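PDB 3N8H: pantothenate synthetase from Francisella tularensis subsp. tularensis, which probably catalyses the ATP-dependent condensation of pantoate with beta-alanine to give pantothenate, AMP and diphosphate, by way of a pantoyl-adenylate intermediate. Local coordinates for residues Q71-Q76 with L187-K192; E200-I205 with F245-V250. One frame throughout, in Å; residues are numbered along the deposited sequence.

Contact 1 (Q71-Q76 with L187-K192); sequences QTYPNQ and LSSRNK. With AMP (adenosine monophosphate), chain D; PRO (proline), chain C.
The phenol ring of Tyr73 presents its CE1 corner to the flat of the Arg190 guanidinium, CE1 lying 3.8 Å from CZ and over the centre of the group. The two planes stand 75° apart, so the ring meets the guanidinium edge-on instead of stacking on it. CG of Tyr73 is anti to its own backbone N (chi1 -165°), which swings the ring toward 187-192 and carries OH to 3.5 Å from Ser189 CB. The phenol does not bond to the serine directly. One water accepts from Tyr73 OH at 2.5 Å, donates to O1P of AMP at 2.7 Å and is also bonded to Ser189 OG, a hydroxyl with Ala34 O as a further partner. Beyond the ring, Pro74 sets CG 3.3 Å from Ser189 O, the carbonyl that takes up Lys192 N.

The extended Arg190 chain brings NH1 and NH2 to one oxygen of the bound proline, PRO O, each at 2.9 Å and each bent to 145°. Asp69 forms a salt bridge with NH2, so PRO O and Asp69 together would hold the guanidinium in its rotation. At the other end, Leu187 O receives N6 of AMP at 2.7 Å in a nearly straight bond. Nucleotide and proline are thus both gripped from 187-192, whose residues Leu187 to Arg190 are predicted to bind ATP in the active-site cleft of pantothenate synthetase.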
loop_
_atom_site.group_PDB
_atom_site.type_symbol
_atom_site.label_atom_id
_atom_site.label_comp_id
_atom_site.label_asym_id
_atom_site.label_seq_id
_atom_site.Cartn_x
_atom_site.Cartn_y
_atom_site.Cartn_z
ATOM N N GLN A 71 -1.049 -2.820 25.559
ATOM C CA GLN A 71 -0.816 -3.809 26.607
ATOM C C GLN A 71 -2.117 -4.283 27.257
ATOM O O GLN A 71 -2.295 -5.469 27.521
ATOM C CB GLN A 71 0.101 -3.240 27.687
ATOM C CG GLN A 71 1.450 -2.757 27.207
ATOM C CD GLN A 71 2.327 -2.323 28.372
ATOM O OE1 GLN A 71 2.533 -3.089 29.317
ATOM N NE2 GLN A 71 2.835 -1.092 28.322
ATOM N N THR A 72 -3.025 -3.349 27.508
ATOM C CA THR A 72 -4.277 -3.646 28.176
ATOM C C THR A 72 -5.425 -3.988 27.231
ATOM O O THR A 72 -6.521 -4.278 27.694
ATOM C CB THR A 72 -4.726 -2.441 29.036
ATOM O OG1 THR A 72 -4.863 -1.281 28.194
ATOM C CG2 THR A 72 -3.709 -2.155 30.161
ATOM N N TYR A 73 -5.205 -3.937 25.917
ATOM C CA TYR A 73 -6.328 -4.141 25.006
ATOM C C TYR A 73 -7.025 -5.474 25.309
ATOM O O TYR A 73 -6.362 -6.482 25.548
ATOM C CB TYR A 73 -5.888 -4.100 23.539
ATOM C CG TYR A 73 -7.099 -3.951 22.644
ATOM C CD1 TYR A 73 -7.704 -2.713 22.477
ATOM C CD2 TYR A 73 -7.678 -5.062 22.027
ATOM C CE1 TYR A 73 -8.830 -2.565 21.678
ATOM C CE2 TYR A 73 -8.805 -4.927 21.224
ATOM C CZ TYR A 73 -9.382 -3.677 21.054
ATOM O OH TYR A 73 -10.502 -3.535 20.255
ATOM N N PRO A 74 -8.367 -5.483 25.333
ATOM C CA PRO A 74 -8.993 -6.714 25.855
ATOM C C PRO A 74 -8.702 -7.958 25.028
ATOM O O PRO A 74 -8.694 -7.941 23.782
ATOM C CB PRO A 74 -10.492 -6.383 25.842
ATOM C CG PRO A 74 -10.537 -4.893 26.004
ATOM C CD PRO A 74 -9.317 -4.359 25.259
ATOM N N ASN A 75 -8.488 -9.060 25.734
ATOM C CA ASN A 75 -8.147 -10.322 25.105
ATOM C C ASN A 75 -9.023 -11.436 25.687
ATOM O O ASN A 75 -9.045 -11.620 26.900
ATOM C CB ASN A 75 -6.665 -10.621 25.334
ATOM C CG ASN A 75 -6.268 -11.975 24.828
ATOM O OD1 ASN A 75 -5.749 -12.109 23.716
ATOM N ND2 ASN A 75 -6.527 -13.004 25.632
ATOM N N GLN A 76 -9.749 -12.156 24.823
ATOM C CA GLN A 76 -10.666 -13.234 25.243
ATOM C C GLN A 76 -11.009 -14.176 24.075
ATOM O O GLN A 76 -12.171 -14.293 23.657
ATOM C CB GLN A 76 -11.948 -12.629 25.823
ATOM C CG GLN A 76 -12.513 -11.515 24.962
ATOM C CD GLN A 76 -13.900 -11.077 25.376
ATOM O OE1 GLN A 76 -14.875 -11.306 24.657
ATOM N NE2 GLN A 76 -13.996 -10.426 26.522
ATOM N N LEU A 187 -21.381 0.639 21.990
ATOM C CA LEU A 187 -20.646 -0.573 22.353
ATOM C C LEU A 187 -19.214 -0.503 21.803
ATOM O O LEU A 187 -18.989 -0.070 20.663
ATOM C CB LEU A 187 -21.386 -1.806 21.844
ATOM C CG LEU A 187 -22.760 -1.914 22.505
ATOM C CD1 LEU A 187 -23.571 -2.989 21.822
ATOM C CD2 LEU A 187 -22.572 -2.190 24.000
ATOM N N SER A 188 -18.242 -0.890 22.630
ATOM C CA SER A 188 -16.825 -0.871 22.246
ATOM C C SER A 188 -16.040 -1.877 23.095
ATOM O O SER A 188 -16.350 -2.048 24.273
ATOM C CB SER A 188 -16.257 0.528 22.468
ATOM O OG SER A 188 -15.144 0.762 21.628
ATOM N N SER A 189 -15.026 -2.518 22.512
ATOM C CA SER A 189 -14.232 -3.518 23.236
ATOM C C SER A 189 -13.536 -2.930 24.462
ATOM O O SER A 189 -13.474 -3.566 25.512
ATOM C CB SER A 189 -13.204 -4.202 22.316
ATOM O OG SER A 189 -13.863 -4.908 21.271
ATOM N N ARG A 190 -13.009 -1.715 24.323
ATOM C CA ARG A 190 -12.332 -1.051 25.432
ATOM C C ARG A 190 -13.275 -0.806 26.622
ATOM O O ARG A 190 -12.814 -0.614 27.758
ATOM C CB ARG A 190 -11.672 0.259 24.966
ATOM C CG ARG A 190 -10.340 0.064 24.223
ATOM C CD ARG A 190 -9.732 1.432 23.817
ATOM N NE ARG A 190 -8.568 1.302 22.940
ATOM C CZ ARG A 190 -8.643 1.200 21.614
ATOM N NH1 ARG A 190 -9.825 1.222 21.013
ATOM N NH2 ARG A 190 -7.543 1.080 20.881
ATOM N N ASN A 191 -14.587 -0.819 26.366
ATOM C CA ASN A 191 -15.572 -0.701 27.440
ATOM C C ASN A 191 -15.341 -1.775 28.511
ATOM O O ASN A 191 -15.731 -1.596 29.671
ATOM C CB ASN A 191 -17.021 -0.865 26.922
ATOM C CG ASN A 191 -17.541 0.351 26.154
ATOM O OD1 ASN A 191 -16.795 1.281 25.840
ATOM N ND2 ASN A 191 -18.836 0.335 25.845
ATOM N N LYS A 192 -14.762 -2.913 28.111
ATOM C CA LYS A 192 -14.568 -4.016 29.063
ATOM C C LYS A 192 -13.532 -3.629 30.119
ATOM O O LYS A 192 -13.419 -4.280 31.149
ATOM C CB LYS A 192 -14.173 -5.322 28.359
ATOM C CG LYS A 192 -15.275 -5.885 27.456
ATOM C CD LYS A 192 -14.715 -6.548 26.207
ATOM C CE LYS A 192 -15.768 -6.616 25.102
ATOM N NZ LYS A 192 -16.002 -8.012 24.677
HETATM P P AMP D . -12.746 -3.002 16.342
HETATM O O1P AMP D . -12.754 -4.483 16.707
HETATM O O2P AMP D . -13.159 -2.048 17.421
HETATM O O3P AMP D . -11.508 -2.580 15.639
HETATM O "O5'" AMP D . -14.018 -2.882 15.342
HETATM C "C5'" AMP D . -14.251 -3.809 14.281
HETATM C "C4'" AMP D . -15.404 -3.342 13.427
HETATM O "O4'" AMP D . -16.609 -3.278 14.255
HETATM C "C3'" AMP D . -15.212 -1.944 12.815
HETATM O "O3'" AMP D . -15.845 -1.888 11.525
HETATM C "C2'" AMP D . -15.969 -1.060 13.797
HETATM O "O2'" AMP D . -16.392 0.201 13.303
HETATM C "C1'" AMP D . -17.141 -1.964 14.171
HETATM N N9 AMP D . -17.784 -1.560 15.427
HETATM C C8 AMP D . -17.155 -1.328 16.602
HETATM N N7 AMP D . -18.049 -0.932 17.551
HETATM C C5 AMP D . -19.271 -0.882 16.963
HETATM C C6 AMP D . -20.641 -0.540 17.402
HETATM N N6 AMP D . -20.852 -0.151 18.670
HETATM N N1 AMP D . -21.650 -0.617 16.515
HETATM C C2 AMP D . -21.401 -0.985 15.235
HETATM N N3 AMP D . -20.182 -1.319 14.763
HETATM C C4 AMP D . -19.089 -1.293 15.569
HETATM N N PRO C . -10.755 0.155 16.708
HETATM C CA PRO C . -9.419 0.301 16.135
HETATM C C PRO C . -8.423 0.733 17.212
HETATM O O PRO C . -8.843 1.060 18.329
HETATM C CB PRO C . -9.612 1.413 15.103
HETATM C CG PRO C . -11.032 1.259 14.667
HETATM C CD PRO C . -11.793 0.798 15.884
HETATM O O HOH W 1 -11.936 -5.319 19.150
#

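Contact 2 (E200-I205 with F245-V250); sequences EIANKI and FYIGKV
Ile247 pushes its CD1 methyl against the turn of the helix at Ala202, reaching 3.6 Å from Ala202 CB, while the backbone N of the alanine is just as near. The small alanine lets the isoleucine come this close to the helix backbone. Ile201 and Ile247 run past each other in opposite directions, with Ile201 CG2 3.9 Å from Ile247 CD1. One turn further along the helix, Ile205 and Phe245 approach from opposite directions: CD1 of Ile205 sits over one face of the ring in a CH-pi contact, 3.9 Å from the centroid and 26° off the normal, displaced toward the CD1-CE1 edge of the ring. Phe245 CG lies between its backbone N and carbonyl carbon (chi1 56°), a torsion that turns the ring toward the helix. Ile247 CG1 borders the same ring at its edge.

This tight apolar patch gives way to a polar outer side. Glu200 and Asn203 point away from the strand, and Glu200 OE2 makes a long salt bridge, 3.9 Å, to Lys204 NZ. Past Ile247, at the same end as Ile201, the strand ends in a type II' turn, whose Gly248 and Lys249 are exposed.

Strand 240-247 is the middle of a three-stranded antiparallel sheet, where Phe245 also touches Leu231 of strand 230-237 and Leu252 of strand 250-257; helix 196-210 packs on it, the axes of 200-205 and 245-247 passing 9.9 Å apart at 147°.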
loop_
_atom_site.group_PDB
_atom_site.type_symbol
_atom_site.label_atom_id
_atom_site.label_comp_id
_atom_site.label_asym_id
_atom_site.label_seq_id
_atom_site.Cartn_x
_atom_site.Cartn_y
_atom_site.Cartn_z
ATOM N N GLU A 200 -20.673 4.392 35.148
ATOM C CA GLU A 200 -21.696 5.356 35.540
ATOM C C GLU A 200 -21.341 6.760 35.027
ATOM O O GLU A 200 -22.211 7.567 34.687
ATOM C CB GLU A 200 -21.907 5.360 37.060
ATOM C CG GLU A 200 -20.714 5.880 37.866
ATOM C CD GLU A 200 -21.113 6.522 39.191
ATOM O OE1 GLU A 200 -20.405 6.293 40.198
ATOM O OE2 GLU A 200 -22.129 7.257 39.224
ATOM N N ILE A 201 -20.052 7.044 34.965
ATOM C CA ILE A 201 -19.598 8.271 34.332
ATOM C C ILE A 201 -19.953 8.220 32.847
ATOM O O ILE A 201 -20.482 9.175 32.296
ATOM C CB ILE A 201 -18.104 8.427 34.500
ATOM C CG1 ILE A 201 -17.788 8.590 35.997
ATOM C CG2 ILE A 201 -17.592 9.611 33.671
ATOM C CD1 ILE A 201 -16.296 8.542 36.283
ATOM N N ALA A 202 -19.665 7.100 32.199
ATOM C CA ALA A 202 -19.969 6.984 30.782
ATOM C C ALA A 202 -21.451 7.272 30.543
ATOM O O ALA A 202 -21.795 8.048 29.650
ATOM C CB ALA A 202 -19.574 5.607 30.250
ATOM N N ASN A 203 -22.327 6.669 31.350
ATOM C CA ASN A 203 -23.778 6.886 31.211
ATOM C C ASN A 203 -24.207 8.345 31.442
ATOM O O ASN A 203 -25.066 8.865 30.725
ATOM C CB ASN A 203 -24.580 5.940 32.118
ATOM C CG ASN A 203 -24.493 4.468 31.678
ATOM O OD1 ASN A 203 -24.330 4.150 30.488
ATOM N ND2 ASN A 203 -24.619 3.566 32.648
ATOM N N LYS A 204 -23.617 9.001 32.437
ATOM C CA LYS A 204 -23.847 10.426 32.659
ATOM C C LYS A 204 -23.465 11.287 31.449
ATOM O O LYS A 204 -24.168 12.228 31.110
ATOM C CB LYS A 204 -23.108 10.929 33.905
ATOM C CG LYS A 204 -23.754 10.523 35.221
ATOM C CD LYS A 204 -22.983 11.061 36.430
ATOM C CE LYS A 204 -21.607 10.411 36.550
ATOM N NZ LYS A 204 -20.954 10.710 37.850
ATOM N N ILE A 205 -22.338 10.982 30.826
ATOM C CA ILE A 205 -21.939 11.683 29.617
ATOM C C ILE A 205 -23.065 11.609 28.569
ATOM O O ILE A 205 -23.404 12.613 27.931
ATOM C CB ILE A 205 -20.638 11.091 29.015
ATOM C CG1 ILE A 205 -19.427 11.397 29.904
ATOM C CG2 ILE A 205 -20.404 11.610 27.579
ATOM C CD1 ILE A 205 -18.135 10.739 29.415
ATOM N N PHE A 245 -13.158 10.841 24.231
ATOM C CA PHE A 245 -12.886 11.207 25.627
ATOM C C PHE A 245 -12.250 10.035 26.345
ATOM O O PHE A 245 -12.358 8.893 25.889
ATOM C CB PHE A 245 -14.180 11.594 26.340
ATOM C CG PHE A 245 -15.232 10.526 26.297
ATOM C CD1 PHE A 245 -15.319 9.580 27.310
ATOM C CD2 PHE A 245 -16.129 10.456 25.231
ATOM C CE1 PHE A 245 -16.282 8.581 27.276
ATOM C CE2 PHE A 245 -17.103 9.454 25.183
ATOM C CZ PHE A 245 -17.179 8.515 26.207
ATOM N N TYR A 246 -11.586 10.324 27.464
ATOM C CA TYR A 246 -11.034 9.296 28.322
ATOM C C TYR A 246 -11.911 9.191 29.564
ATOM O O TYR A 246 -12.403 10.198 30.063
ATOM C CB TYR A 246 -9.609 9.655 28.776
ATOM C CG TYR A 246 -8.493 9.232 27.846
ATOM C CD1 TYR A 246 -7.955 7.952 27.913
ATOM C CD2 TYR A 246 -7.970 10.116 26.903
ATOM C CE1 TYR A 246 -6.925 7.567 27.068
ATOM C CE2 TYR A 246 -6.950 9.737 26.041
ATOM C CZ TYR A 246 -6.433 8.467 26.130
ATOM O OH TYR A 246 -5.417 8.085 25.280
ATOM N N ILE A 247 -12.121 7.966 30.054
ATOM C CA ILE A 247 -12.554 7.783 31.437
ATOM C C ILE A 247 -11.468 6.920 32.063
ATOM O O ILE A 247 -11.226 5.782 31.614
ATOM C CB ILE A 247 -13.960 7.130 31.587
ATOM C CG1 ILE A 247 -14.999 7.901 30.776
ATOM C CG2 ILE A 247 -14.382 7.089 33.070
ATOM C CD1 ILE A 247 -16.360 7.253 30.767
ATOM N N GLY A 248 -10.779 7.466 33.060
ATOM C CA GLY A 248 -9.544 6.847 33.517
ATOM C C GLY A 248 -8.587 6.700 32.340
ATOM O O GLY A 248 -8.264 7.684 31.660
ATOM N N LYS A 249 -8.134 5.470 32.092
ATOM C CA LYS A 249 -7.186 5.199 31.003
ATOM C C LYS A 249 -7.867 4.675 29.751
ATOM O O LYS A 249 -7.197 4.258 28.792
ATOM C CB LYS A 249 -6.123 4.185 31.433
ATOM C CG LYS A 249 -4.957 4.771 32.213
ATOM C CD LYS A 249 -5.179 4.694 33.708
ATOM C CE LYS A 249 -3.957 5.223 34.458
ATOM N NZ LYS A 249 -4.048 5.027 35.939
ATOM N N VAL A 250 -9.197 4.700 29.751
ATOM C CA VAL A 250 -9.963 4.103 28.661
ATOM C C VAL A 250 -10.389 5.184 27.692
ATOM O O VAL A 250 -11.095 6.113 28.073
ATOM C CB VAL A 250 -11.218 3.315 29.186
ATOM C CG1 VAL A 250 -12.026 2.713 28.010
ATOM C CG2 VAL A 250 -10.793 2.237 30.147
#

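Contact 1 belongs to the ligand site and contact 2 to the helix-on-sheet layer beside it; their centres are about 14 Å apart. The chain passes directly from one to the other, since helix 196-210, which supplies 200-205, follows soon after 187-192. They also touch: Arg190 O lies 3.4 Å from Val250 CG1, and the Arg190 side chain rests on Val250 and Leu252 of strand 250-257. The arginine that holds the bound proline is therefore backed by the antiparallel sheet whose middle strand packs on the helix. Contact 2 itself stands back from the ligands, the Phe245 side chain being about 12 Å from AMP and about 14 Å from the proline between nearest atoms.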